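PDB 1YSJ: N-acetylcysteine deacetylase from Bacillus subtilis, which probably hydrolyses N-acetylcysteine to cysteine and acetate with the help of two divalent metal ions, in a pathway that lets the bacterium use S-(2-succino)cysteine as its sulfur source. Local coordinates for residues R60-E65 against S130-A135; M136-R141 against G147-I152; I192-G197 against S389-E394; L325-E330 against V397-T402; Q232-L237 against A271-T276. The protein carries 1 engineered substitution. All coordinates share one frame; numbering follows the deposited sequence.

Interactions 1 to 4 belong to the metal-binding domain, while interaction 5 lies in the smaller domain, its centre about 40 Å or more from the other centres. Interactions 1 and 2 share helix 124-139, centres about 9 Å apart. Interactions 3 and 4 share helix 384-402, centres about 9 Å apart, and are tied by Tyr391 OH, 2.6 Å from Ala328 O. The two helices meet where Thr134 OG1 of interaction 1 bonds Ser389 O of interaction 3. The dinuclear nickel site, held by Cys122, His124, Glu158, His182 and His374, is near: the side chain of Ile132 is about 11 Å from that of His124, and that of Ile192 about 10 Å from that of His182.

Interaction 1. Residues R60-E65 against S130-A135; sequences RWLEEE and SIIGTA
Trp61 and Leu62 of helix 52-64 meet Ile132 and Ala135 of helix 124-139 in the helical layer packed on the mixed sheet of the metal-binding domain. Helix 124-139 begins at His124, a nickel ligand, and this contact lies about two turns further on. The two segments run nearly parallel, their axes inclined by 19° and 10.6 Å apart at the closest point, a spacing that leaves room for whole aliphatic side chains between them.

Ile132 meets both residues of the other helix, one with each branch. Its longer branch reaches out to the six-membered part of the indole, where CD1 comes 3.8 Å from Trp61 CE3. The methyl sits at the rim of the ring, close to its plane, and does not lie over a face. Its other branch, CG2, is turned to Leu62 and lies 4.3 Å from Leu62 CD2. That same leucine methyl also reaches Ala135 CB, one turn along the helix, at 4.0 Å. The Leu62 side chain, its CG beside the backbone N and opposite the carbonyl carbon (chi1 -60°), brings CD2 across to both residues.

Neighbouring elements close the cluster: Met37 of helix 28-43 packs against both Trp61 and Ile132, while Phe153 of strand 148-154 lies against Leu62 and Ile132. At the end of the first segment Glu65 forms a salt bridge to Arg33.

With carbon meeting carbon throughout, the pairing has no bond directions to satisfy. The fit probably depends on shape and burial: branched aliphatic side chains, with the indole edge beside Ile132 and Leu62 toward the sheet.

Interaction 2. Residues M136-R141 against G147-I152; sequences MLLNQR and GTVRFI
Leu138 near the end of helix 124-139 packs on Val149 and Phe151 of strand 148-154, the next strand in the chain. The apolar part rests on one methyl: Leu138 CD1 lies 3.9 Å from Phe151 CZ and 4.2 Å from Val149 CG2. It approaches the phenyl group at its edge, near the plane of the ring. The leucine has CG set beside the backbone N (chi1 -78°), and its CB points toward the strand. The two strand residues, spaced two apart, face the helix together and also support each other, since Val149 CG1 stands 3.6 Å above the plane of the Phe151 ring, off toward its rim.

Backbone bonding marks where the helix gives way: it ends in two i to i-3 bonds, a weak one from Gln140 N to Leu137 O and then Arg141 N to Leu138 O at 3.0 Å. Gly147, with a phi of 146°, then leads into the strand.

Among the charged groups, Arg141 lies on the helix side, gripped by two carboxylates, Glu144 through NH2 and Glu394 of helix 384-402 through NH1. Arg150 leaves from the other face of the strand, where it makes a salt bridge with Glu82 and gives NH1 to the carbonyls of Val171 and Asn173.

In the fold this is the second half of a beta-alpha-beta crossover: strand 91-97, helix 124-139, then strand 148-154 placed parallel beside the first. Strand 79-84 pairs with strand 148-154 on its other side. Helix 384-402 packs on Leu138 through Ala393, Ala396 and Val397, while selenomethionine Met136, its CB directed away from the strand, packs on helix 28-43.

Interaction 3. Residues I192-G197 against S389-E394; sequences IGVKEG and SQYFAE
Ile192 lies across one face of the Tyr391 ring, joining strand 191-194 of the mixed alpha/beta sheet to helix 384-402, which packs on that sheet. The isoleucine lies along the ring from CD1 to the hydroxyl. Its CG1 sits 4.0 Å from the ring centroid and only 13° off the normal, a CH-pi contact over the face. CD1 continues toward the CD1 corner of the ring, 3.8 Å from Tyr391 CD1, while CG2 covers the phenol end, 3.7 Å from Tyr391 CZ. A chi2 of 95°, away from the staggered values, goes with this flattened lie of the longer branch along the ring.

Tyr391 has CG opposite its backbone N (chi1 -180°), which carries the ring out from the helix to the strand. Its edge meets the next residue: Tyr391 CD2 stands 3.7 Å above the plane of the Phe392 ring. The hydroxyl is held by Ala328 O of helix 325-334, which satisfies this buried group and fixes the position of the phenol end; any hold on the ring's turn comes from Ile192 over its face.

Val363 and Met365 of strand 360-366 pack against Ile192 too. Beyond the isoleucine, Val194 CG2 reaches the phenol end of the ring, 4.3 Å from Tyr391 OH.

Interaction 4. Residues L325-E330 against V397-T402; sequences LNAASE and VIVLET
Ile398 packs against Ala327 and Glu330 where the last turns of helix 384-402 meet the start of helix 325-334, both packed on the mixed sheet. The segments run roughly antiparallel, at 145°, their axes 9.5 Å apart.

Val397, at the start, turns from this partner toward Arg141 and Leu145. Ile398 then does most of the work. Its CG2 lies 3.8 Å from Ala327 CB and 3.7 Å from Glu330 CD, while CD1 rests 3.8 Å from Glu330 CG. Glu330 has CG wedged between its backbone N and carbonyl carbon (chi1 61°), which lays its extended chain over the isoleucine. Val399 adds a second methyl to the alanine, with CG2 4.0 Å from Ala327 CB. Further on, Glu401 OE1 stays 5.7 Å from Glu330 OE2, two probably negative groups not in contact, and Arg334 has a long, weak ion pair with Glu401. Thr402 closes the segment by folding back, its OG1 donating to Ile398 O at 3.1 Å.

The small side chain of Ala327 is consistent with the close approach of the backbones, 6.2 Å between Ala327 CA and Ile398 CA. The CG methylene and the carboxylate of Glu330 both lie against Ile398, so a polar group borders the apolar centre.

Interaction 5. Residues Q232-L237 against A271-T276; sequences QIISGL and AEMEGT
The selenomethionine Met273 reaches across from strand 270-278 to Ile233 and Ile234 of helix 226-237. This is the alpha/beta sandwich of the smaller domain, where two helices pack on a four-stranded antiparallel sheet; in M20 peptidases it is the domain commonly used for dimerization.

The conformation of Met273 explains how it reaches the helix. Its CG is squeezed between the backbone N and the carbonyl carbon (chi1 68°), the chain runs on extended through chi2, and it then bends at the selenium (chi3 75°). The extended part delivers SE to the helix, and the bend turns CE along it. SE touches two consecutive residues, 4.0 Å from Ile233 CG2 and 4.1 Å from Ile234 CG1.

The isoleucines share nearly one conformation, each with CG1 beside its backbone N, yet they offer different branches. The CB of Ile233 points to the strand and it presents its short branch. Ile234 starts out to the side of the strand and leans in with its longer one.

Ile208 and Val258 of the flanking strands and Ala230, one turn earlier in the helix, also pack on the Met273 side chain. The outer side of the helix faces the second subunit, where Gln232 packs on Ser235 of the other chain. Back inside, at the end of the selenomethionine, Met273 CE lies 4.2 Å from Ile234 CG1.

Interaction 1. Residues R60-E65 against S130-A135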
# COMPACT_ATOMS: atom_id res chain seq x y z
N ARG A 60 25.36 10.49 39.81
CA ARG A 60 25.64 11.50 40.83
C ARG A 60 24.79 11.35 42.09
O ARG A 60 25.29 11.44 43.21
CB ARG A 60 25.48 12.90 40.21
CG ARG A 60 25.28 14.03 41.22
CD ARG A 60 25.58 15.40 40.62
NE ARG A 60 24.81 15.69 39.41
CZ ARG A 60 23.63 16.28 39.38
NH1 ARG A 60 23.03 16.66 40.51
NH2 ARG A 60 23.03 16.51 38.22
N TRP A 61 23.49 11.13 41.89
CA TRP A 61 22.52 11.02 42.99
C TRP A 61 22.76 9.82 43.91
O TRP A 61 22.56 9.91 45.12
CB TRP A 61 21.08 11.04 42.46
CG TRP A 61 20.67 12.38 41.89
CD1 TRP A 61 21.14 13.62 42.25
CD2 TRP A 61 19.69 12.61 40.86
NE1 TRP A 61 20.52 14.60 41.51
CE2 TRP A 61 19.62 14.01 40.65
CE3 TRP A 61 18.87 11.77 40.09
CZ2 TRP A 61 18.76 14.58 39.71
CZ3 TRP A 61 18.01 12.34 39.15
CH2 TRP A 61 17.97 13.74 38.97
N LEU A 62 23.20 8.71 43.33
CA LEU A 62 23.54 7.50 44.09
C LEU A 62 24.88 7.64 44.82
O LEU A 62 25.03 7.18 45.95
CB LEU A 62 23.53 6.26 43.19
CG LEU A 62 22.20 5.93 42.49
CD1 LEU A 62 22.41 5.07 41.25
CD2 LEU A 62 21.19 5.28 43.44
N GLU A 63 25.84 8.29 44.17
CA GLU A 63 27.15 8.53 44.77
C GLU A 63 27.09 9.58 45.89
O GLU A 63 27.97 9.62 46.75
CB GLU A 63 28.19 8.92 43.71
CG GLU A 63 28.68 7.72 42.89
CD GLU A 63 29.53 8.09 41.68
OE1 GLU A 63 29.42 9.23 41.17
OE2 GLU A 63 30.30 7.22 41.22
N GLU A 64 26.05 10.40 45.88
CA GLU A 64 25.78 11.34 46.97
C GLU A 64 25.57 10.60 48.28
O GLU A 64 26.02 11.06 49.34
CB GLU A 64 24.55 12.21 46.67
CG GLU A 64 24.85 13.52 45.94
CD GLU A 64 23.61 14.18 45.35
OE1 GLU A 64 22.48 13.80 45.74
OE2 GLU A 64 23.76 15.07 44.49
N GLU A 65 24.89 9.46 48.21
CA GLU A 65 24.58 8.67 49.39
C GLU A 65 25.49 7.44 49.51
O GLU A 65 25.17 6.50 50.24
CB GLU A 65 23.10 8.28 49.40
CG GLU A 65 22.15 9.48 49.56
CD GLU A 65 22.54 10.41 50.71
OE1 GLU A 65 22.68 9.94 51.86
OE2 GLU A 65 22.70 11.63 50.46
N SER A 130 11.69 6.89 41.97
CA SER A 130 11.20 5.92 42.96
C SER A 130 12.26 4.90 43.35
O SER A 130 12.50 4.68 44.54
CB SER A 130 9.97 5.18 42.45
OG SER A 130 8.84 6.03 42.38
N ILE A 131 12.89 4.29 42.35
CA ILE A 131 13.89 3.24 42.57
C ILE A 131 15.22 3.81 43.11
O ILE A 131 15.99 3.08 43.75
CB ILE A 131 14.07 2.35 41.30
CG1 ILE A 131 12.75 1.66 40.91
CG2 ILE A 131 15.16 1.29 41.48
CD1 ILE A 131 12.04 0.93 42.05
N ILE A 132 15.47 5.09 42.87
CA ILE A 132 16.59 5.76 43.53
C ILE A 132 16.23 5.92 45.01
O ILE A 132 17.08 5.68 45.88
CB ILE A 132 16.92 7.14 42.90
CG1 ILE A 132 17.56 6.96 41.52
CG2 ILE A 132 17.87 7.93 43.81
CD1 ILE A 132 17.71 8.26 40.73
N GLY A 133 14.98 6.30 45.27
CA GLY A 133 14.45 6.32 46.64
C GLY A 133 14.66 5.00 47.36
O GLY A 133 15.18 4.97 48.48
N THR A 134 14.25 3.91 46.71
CA THR A 134 14.42 2.55 47.24
C THR A 134 15.87 2.29 47.64
O THR A 134 16.14 1.80 48.74
CB THR A 134 13.96 1.49 46.22
OG1 THR A 134 12.57 1.68 45.93
CG2 THR A 134 14.15 0.07 46.77
N ALA A 135 16.80 2.63 46.74
CA ALA A 135 18.22 2.44 46.99
C ALA A 135 18.68 3.24 48.21
O ALA A 135 19.44 2.73 49.04
CB ALA A 135 19.03 2.81 45.75

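Interaction 2. Residues M136-R141 against G147-I152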
# COMPACT_ATOMS: atom_id res chain seq x y z
N MSE A 136 18.20 4.48 48.32
CA MSE A 136 18.53 5.34 49.45
C MSE A 136 18.01 4.81 50.79
O MSE A 136 18.72 4.87 51.79
CB MSE A 136 18.03 6.77 49.21
CG MSE A 136 18.84 7.50 48.16
SE MSE A 136 18.17 9.28 47.72
CE MSE A 136 19.47 9.76 46.33
N LEU A 137 16.79 4.27 50.79
CA LEU A 137 16.20 3.67 51.99
C LEU A 137 16.92 2.38 52.38
O LEU A 137 17.12 2.12 53.57
CB LEU A 137 14.71 3.37 51.79
CG LEU A 137 13.70 4.50 51.54
CD1 LEU A 137 12.35 3.89 51.22
CD2 LEU A 137 13.60 5.46 52.72
N LEU A 138 17.29 1.58 51.38
CA LEU A 138 17.95 0.31 51.63
C LEU A 138 19.40 0.50 52.05
O LEU A 138 19.96 -0.34 52.75
CB LEU A 138 17.85 -0.61 50.41
CG LEU A 138 16.51 -1.33 50.20
CD1 LEU A 138 16.51 -2.10 48.88
CD2 LEU A 138 16.19 -2.25 51.36
N ASN A 139 19.98 1.61 51.61
CA ASN A 139 21.33 2.02 52.01
C ASN A 139 21.48 2.20 53.52
O ASN A 139 22.57 2.05 54.07
CB ASN A 139 21.71 3.32 51.27
CG ASN A 139 23.14 3.76 51.54
OD1 ASN A 139 24.08 2.97 51.42
ND2 ASN A 139 23.31 5.03 51.90
N GLN A 140 20.37 2.52 54.19
CA GLN A 140 20.37 2.70 55.64
C GLN A 140 19.78 1.48 56.35
O GLN A 140 19.50 1.53 57.55
CB GLN A 140 19.58 3.96 56.04
CG GLN A 140 19.94 5.24 55.29
CD GLN A 140 21.36 5.74 55.56
OE1 GLN A 140 22.07 6.14 54.63
NE2 GLN A 140 21.77 5.74 56.82
N ARG A 141 19.61 0.39 55.61
CA ARG A 141 18.98 -0.84 56.13
C ARG A 141 19.75 -2.11 55.75
O ARG A 141 19.16 -3.19 55.63
CB ARG A 141 17.53 -0.94 55.64
CG ARG A 141 16.57 0.07 56.27
CD ARG A 141 15.16 -0.10 55.72
NE ARG A 141 14.54 -1.35 56.17
CZ ARG A 141 13.39 -1.84 55.69
NH1 ARG A 141 12.74 -1.20 54.73
NH2 ARG A 141 12.91 -2.98 56.17
N GLY A 147 21.54 -10.59 51.80
CA GLY A 147 22.12 -10.72 50.48
C GLY A 147 22.32 -9.38 49.83
O GLY A 147 22.64 -8.40 50.50
N THR A 148 22.12 -9.34 48.52
CA THR A 148 22.49 -8.18 47.73
C THR A 148 21.36 -7.74 46.80
O THR A 148 20.70 -8.58 46.18
CB THR A 148 23.77 -8.49 46.92
OG1 THR A 148 24.84 -8.78 47.83
CG2 THR A 148 24.17 -7.32 46.02
N VAL A 149 21.15 -6.43 46.72
CA VAL A 149 20.23 -5.86 45.75
C VAL A 149 21.00 -5.12 44.67
O VAL A 149 21.76 -4.18 44.94
CB VAL A 149 19.18 -4.92 46.39
CG1 VAL A 149 18.18 -4.45 45.34
CG2 VAL A 149 18.44 -5.62 47.53
N ARG A 150 20.82 -5.57 43.43
CA ARG A 150 21.38 -4.90 42.28
C ARG A 150 20.31 -4.00 41.66
O ARG A 150 19.19 -4.44 41.40
CB ARG A 150 21.89 -5.93 41.28
CG ARG A 150 22.93 -5.41 40.31
CD ARG A 150 23.60 -6.56 39.59
NE ARG A 150 24.56 -7.25 40.45
CZ ARG A 150 25.13 -8.42 40.15
NH1 ARG A 150 24.84 -9.05 39.02
NH2 ARG A 150 26.00 -8.96 41.00
N PHE A 151 20.65 -2.73 41.44
CA PHE A 151 19.72 -1.78 40.82
C PHE A 151 20.05 -1.56 39.35
O PHE A 151 21.20 -1.29 38.99
CB PHE A 151 19.70 -0.45 41.59
CG PHE A 151 19.23 -0.58 43.00
CD1 PHE A 151 20.11 -0.93 44.02
CD2 PHE A 151 17.89 -0.36 43.32
CE1 PHE A 151 19.67 -1.05 45.33
CE2 PHE A 151 17.44 -0.48 44.62
CZ PHE A 151 18.33 -0.84 45.63
N ILE A 152 19.03 -1.69 38.52
CA ILE A 152 19.16 -1.60 37.08
C ILE A 152 18.38 -0.39 36.57
O ILE A 152 17.14 -0.35 36.64
CB ILE A 152 18.66 -2.90 36.38
CG1 ILE A 152 19.49 -4.10 36.85
CG2 ILE A 152 18.70 -2.78 34.86
CD1 ILE A 152 18.88 -5.45 36.52

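Interaction 3. Residues I192-G197 against S389-E394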
# COMPACT_ATOMS: atom_id res chain seq x y z
N ILE A 192 -1.09 -1.15 44.79
CA ILE A 192 -0.16 -1.92 43.97
C ILE A 192 -0.93 -3.06 43.27
O ILE A 192 -1.66 -3.81 43.93
CB ILE A 192 1.02 -2.48 44.83
CG1 ILE A 192 1.90 -1.34 45.37
CG2 ILE A 192 1.90 -3.43 44.03
CD1 ILE A 192 1.56 -0.87 46.77
N GLY A 193 -0.79 -3.15 41.95
CA GLY A 193 -1.48 -4.18 41.16
C GLY A 193 -0.69 -5.47 41.09
O GLY A 193 0.45 -5.48 40.63
N VAL A 194 -1.31 -6.56 41.53
CA VAL A 194 -0.60 -7.83 41.75
C VAL A 194 -1.32 -9.04 41.13
O VAL A 194 -2.49 -9.30 41.43
CB VAL A 194 -0.38 -8.07 43.28
CG1 VAL A 194 0.14 -9.47 43.55
CG2 VAL A 194 0.59 -7.03 43.86
N LYS A 195 -0.62 -9.76 40.25
CA LYS A 195 -1.09 -11.07 39.76
C LYS A 195 0.08 -12.00 39.39
O LYS A 195 1.14 -11.53 38.98
CB LYS A 195 -2.06 -10.92 38.58
CG LYS A 195 -1.40 -10.67 37.22
CD LYS A 195 -2.43 -10.53 36.09
CE LYS A 195 -3.21 -11.82 35.83
NZ LYS A 195 -2.35 -12.95 35.39
N GLU A 196 -0.13 -13.31 39.54
CA GLU A 196 0.81 -14.30 39.02
C GLU A 196 0.51 -14.58 37.54
O GLU A 196 -0.59 -14.32 37.06
CB GLU A 196 0.81 -15.59 39.87
CG GLU A 196 -0.44 -16.48 39.77
CD GLU A 196 -0.60 -17.48 40.93
OE1 GLU A 196 0.38 -18.18 41.29
OE2 GLU A 196 -1.72 -17.59 41.46
N GLY A 197 1.52 -15.07 36.82
CA GLY A 197 1.36 -15.40 35.41
C GLY A 197 1.36 -14.19 34.48
O GLY A 197 1.95 -13.15 34.81
N SER A 389 8.83 3.83 46.44
CA SER A 389 10.18 3.71 47.00
C SER A 389 10.17 2.80 48.22
O SER A 389 11.03 1.91 48.35
CB SER A 389 10.78 5.08 47.32
OG SER A 389 9.92 5.85 48.13
N GLN A 390 9.18 3.00 49.09
CA GLN A 390 8.98 2.19 50.29
C GLN A 390 8.60 0.75 49.96
O GLN A 390 9.08 -0.19 50.61
CB GLN A 390 7.91 2.81 51.19
CG GLN A 390 8.24 4.19 51.75
CD GLN A 390 7.22 4.66 52.79
OE1 GLN A 390 7.54 5.49 53.64
NE2 GLN A 390 6.00 4.13 52.72
N TYR A 391 7.73 0.58 48.97
CA TYR A 391 7.25 -0.74 48.57
C TYR A 391 8.38 -1.68 48.15
O TYR A 391 8.46 -2.82 48.62
CB TYR A 391 6.22 -0.64 47.44
CG TYR A 391 5.69 -1.99 47.00
CD1 TYR A 391 4.74 -2.67 47.76
CD2 TYR A 391 6.16 -2.59 45.82
CE1 TYR A 391 4.25 -3.91 47.36
CE2 TYR A 391 5.68 -3.83 45.41
CZ TYR A 391 4.72 -4.48 46.19
OH TYR A 391 4.24 -5.71 45.80
N PHE A 392 9.25 -1.20 47.26
CA PHE A 392 10.34 -2.00 46.73
C PHE A 392 11.46 -2.21 47.74
O PHE A 392 12.19 -3.21 47.67
CB PHE A 392 10.86 -1.42 45.42
CG PHE A 392 10.00 -1.76 44.24
CD1 PHE A 392 8.94 -0.93 43.86
CD2 PHE A 392 10.22 -2.93 43.52
CE1 PHE A 392 8.14 -1.26 42.77
CE2 PHE A 392 9.42 -3.26 42.42
CZ PHE A 392 8.38 -2.43 42.05
N ALA A 393 11.61 -1.27 48.67
CA ALA A 393 12.54 -1.44 49.79
C ALA A 393 12.08 -2.56 50.71
O ALA A 393 12.88 -3.39 51.15
CB ALA A 393 12.70 -0.13 50.55
N GLU A 394 10.77 -2.61 50.99
CA GLU A 394 10.23 -3.64 51.87
C GLU A 394 10.16 -4.99 51.16
O GLU A 394 10.43 -6.03 51.78
CB GLU A 394 8.86 -3.23 52.41
CG GLU A 394 8.47 -3.93 53.71
CD GLU A 394 9.41 -3.62 54.88
OE1 GLU A 394 9.89 -2.47 54.98
OE2 GLU A 394 9.65 -4.53 55.70

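Interaction 4. Residues L325-E330 against V397-T402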
# COMPACT_ATOMS: atom_id res chain seq x y z
N LEU A 325 4.50 -13.98 44.83
CA LEU A 325 3.16 -13.44 45.02
C LEU A 325 2.90 -13.06 46.48
O LEU A 325 2.46 -11.94 46.76
CB LEU A 325 2.11 -14.45 44.52
CG LEU A 325 0.64 -14.04 44.46
CD1 LEU A 325 0.43 -12.92 43.45
CD2 LEU A 325 -0.21 -15.25 44.11
N ASN A 326 3.19 -13.99 47.39
CA ASN A 326 3.04 -13.75 48.82
C ASN A 326 3.85 -12.55 49.30
O ASN A 326 3.34 -11.71 50.04
CB ASN A 326 3.40 -15.00 49.62
CG ASN A 326 2.31 -16.08 49.58
OD1 ASN A 326 2.36 -17.05 50.34
ND2 ASN A 326 1.33 -15.92 48.69
N ALA A 327 5.11 -12.48 48.87
CA ALA A 327 6.01 -11.37 49.19
C ALA A 327 5.49 -10.03 48.67
O ALA A 327 5.57 -9.02 49.37
CB ALA A 327 7.41 -11.65 48.64
N ALA A 328 4.97 -10.04 47.44
CA ALA A 328 4.42 -8.83 46.82
C ALA A 328 3.23 -8.29 47.59
O ALA A 328 3.03 -7.08 47.65
CB ALA A 328 4.04 -9.10 45.37
N SER A 329 2.45 -9.19 48.19
CA SER A 329 1.28 -8.84 48.98
C SER A 329 1.64 -8.35 50.38
O SER A 329 1.09 -7.35 50.85
CB SER A 329 0.32 -10.03 49.10
OG SER A 329 -0.16 -10.43 47.82
N GLU A 330 2.56 -9.05 51.05
CA GLU A 330 2.94 -8.70 52.42
C GLU A 330 3.78 -7.42 52.52
O GLU A 330 3.79 -6.78 53.56
CB GLU A 330 3.60 -9.88 53.15
CG GLU A 330 4.90 -10.41 52.56
CD GLU A 330 5.42 -11.65 53.29
OE1 GLU A 330 5.37 -12.76 52.71
OE2 GLU A 330 5.85 -11.52 54.46
N VAL A 397 13.68 -6.66 51.15
CA VAL A 397 13.96 -7.27 52.45
C VAL A 397 13.21 -8.60 52.62
O VAL A 397 13.78 -9.59 53.08
CB VAL A 397 13.62 -6.30 53.62
CG1 VAL A 397 13.77 -6.99 54.97
CG2 VAL A 397 14.51 -5.06 53.56
N ILE A 398 11.93 -8.60 52.24
CA ILE A 398 11.08 -9.79 52.37
C ILE A 398 11.51 -10.92 51.43
O ILE A 398 11.57 -12.08 51.85
CB ILE A 398 9.58 -9.45 52.15
CG1 ILE A 398 9.06 -8.58 53.30
CG2 ILE A 398 8.74 -10.72 52.05
CD1 ILE A 398 7.75 -7.89 53.02
N VAL A 399 11.79 -10.58 50.18
CA VAL A 399 12.24 -11.58 49.20
C VAL A 399 13.53 -12.26 49.65
O VAL A 399 13.62 -13.48 49.66
CB VAL A 399 12.38 -10.99 47.77
CG1 VAL A 399 13.04 -11.99 46.83
CG2 VAL A 399 11.03 -10.59 47.24
N LEU A 400 14.52 -11.46 50.06
CA LEU A 400 15.81 -11.98 50.50
C LEU A 400 15.74 -12.85 51.76
O LEU A 400 16.64 -13.66 52.01
CB LEU A 400 16.84 -10.84 50.67
CG LEU A 400 17.37 -10.16 49.39
CD1 LEU A 400 18.19 -8.93 49.74
CD2 LEU A 400 18.18 -11.12 48.52
N GLU A 401 14.68 -12.67 52.55
CA GLU A 401 14.43 -13.52 53.72
C GLU A 401 14.07 -14.95 53.32
O GLU A 401 14.46 -15.90 53.99
CB GLU A 401 13.29 -12.95 54.58
CG GLU A 401 13.68 -11.80 55.50
CD GLU A 401 12.48 -11.10 56.14
OE1 GLU A 401 11.33 -11.55 55.93
OE2 GLU A 401 12.69 -10.10 56.86
N THR A 402 13.32 -15.08 52.22
CA THR A 402 12.77 -16.38 51.80
C THR A 402 13.43 -16.98 50.57
O THR A 402 13.33 -18.19 50.33
CB THR A 402 11.24 -16.31 51.59
OG1 THR A 402 10.87 -15.02 51.07
CG2 THR A 402 10.51 -16.53 52.91

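Interaction 5. Residues Q232-L237 against A271-T276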
# COMPACT_ATOMS: atom_id res chain seq x y z
N GLN A 232 -9.06 -11.50 1.13
CA GLN A 232 -9.63 -12.63 1.86
C GLN A 232 -8.75 -12.99 3.06
O GLN A 232 -9.26 -13.41 4.11
CB GLN A 232 -9.76 -13.86 0.95
CG GLN A 232 -10.67 -13.68 -0.25
CD GLN A 232 -12.01 -14.36 -0.07
OE1 GLN A 232 -12.75 -14.09 0.87
NE2 GLN A 232 -12.33 -15.27 -0.99
N ILE A 233 -7.44 -12.85 2.89
CA ILE A 233 -6.47 -13.13 3.95
C ILE A 233 -6.59 -12.12 5.09
O ILE A 233 -6.45 -12.49 6.25
CB ILE A 233 -5.02 -13.18 3.38
CG1 ILE A 233 -4.86 -14.42 2.49
CG2 ILE A 233 -3.99 -13.22 4.51
CD1 ILE A 233 -3.67 -14.37 1.56
N ILE A 234 -6.88 -10.87 4.76
CA ILE A 234 -7.18 -9.84 5.76
C ILE A 234 -8.39 -10.27 6.61
O ILE A 234 -8.35 -10.20 7.84
CB ILE A 234 -7.45 -8.46 5.10
CG1 ILE A 234 -6.16 -7.88 4.53
CG2 ILE A 234 -8.08 -7.48 6.11
CD1 ILE A 234 -6.38 -6.77 3.52
N SER A 235 -9.45 -10.71 5.94
CA SER A 235 -10.67 -11.13 6.61
C SER A 235 -10.47 -12.45 7.36
O SER A 235 -11.12 -12.70 8.37
CB SER A 235 -11.81 -11.27 5.60
OG SER A 235 -11.92 -10.10 4.79
N GLY A 236 -9.57 -13.28 6.84
CA GLY A 236 -9.25 -14.56 7.46
C GLY A 236 -8.40 -14.42 8.71
O GLY A 236 -8.64 -15.10 9.71
N LEU A 237 -7.41 -13.53 8.66
CA LEU A 237 -6.49 -13.33 9.78
C LEU A 237 -7.03 -12.38 10.84
O LEU A 237 -7.17 -12.76 12.00
CB LEU A 237 -5.13 -12.80 9.28
CG LEU A 237 -4.26 -13.57 8.29
CD1 LEU A 237 -3.08 -12.70 7.94
CD2 LEU A 237 -3.80 -14.91 8.84
N ALA A 271 1.16 -8.29 -3.64
CA ALA A 271 0.48 -7.60 -2.56
C ALA A 271 1.20 -7.95 -1.26
O ALA A 271 1.45 -9.13 -0.98
CB ALA A 271 -0.98 -8.01 -2.49
N GLU A 272 1.57 -6.94 -0.48
CA GLU A 272 2.21 -7.17 0.81
C GLU A 272 1.41 -6.61 1.98
O GLU A 272 0.71 -5.60 1.84
CB GLU A 272 3.67 -6.67 0.83
CG GLU A 272 3.85 -5.15 0.74
CD GLU A 272 5.31 -4.72 0.84
OE1 GLU A 272 6.21 -5.58 0.83
OE2 GLU A 272 5.56 -3.49 0.93
N MSE A 273 1.51 -7.28 3.11
CA MSE A 273 0.91 -6.81 4.35
C MSE A 273 1.80 -7.13 5.55
O MSE A 273 2.55 -8.11 5.53
CB MSE A 273 -0.50 -7.37 4.55
CG MSE A 273 -0.58 -8.87 4.80
SE MSE A 273 -2.42 -9.52 4.74
CE MSE A 273 -2.68 -9.48 2.83
N GLU A 274 1.73 -6.29 6.57
CA GLU A 274 2.44 -6.55 7.81
C GLU A 274 1.64 -6.09 9.02
O GLU A 274 0.68 -5.33 8.89
CB GLU A 274 3.87 -5.97 7.79
CG GLU A 274 4.00 -4.45 7.86
CD GLU A 274 5.45 -3.98 8.01
OE1 GLU A 274 5.77 -2.89 7.50
OE2 GLU A 274 6.26 -4.70 8.64
N GLY A 275 2.04 -6.57 10.20
CA GLY A 275 1.36 -6.25 11.44
C GLY A 275 1.93 -6.98 12.63
O GLY A 275 3.04 -7.52 12.58
N THR A 276 1.16 -7.01 13.71
CA THR A 276 1.61 -7.60 14.96
C THR A 276 0.64 -8.65 15.48
O THR A 276 -0.56 -8.59 15.24
CB THR A 276 1.80 -6.55 16.08
OG1 THR A 276 0.66 -5.70 16.13
CG2 THR A 276 3.03 -5.71 15.82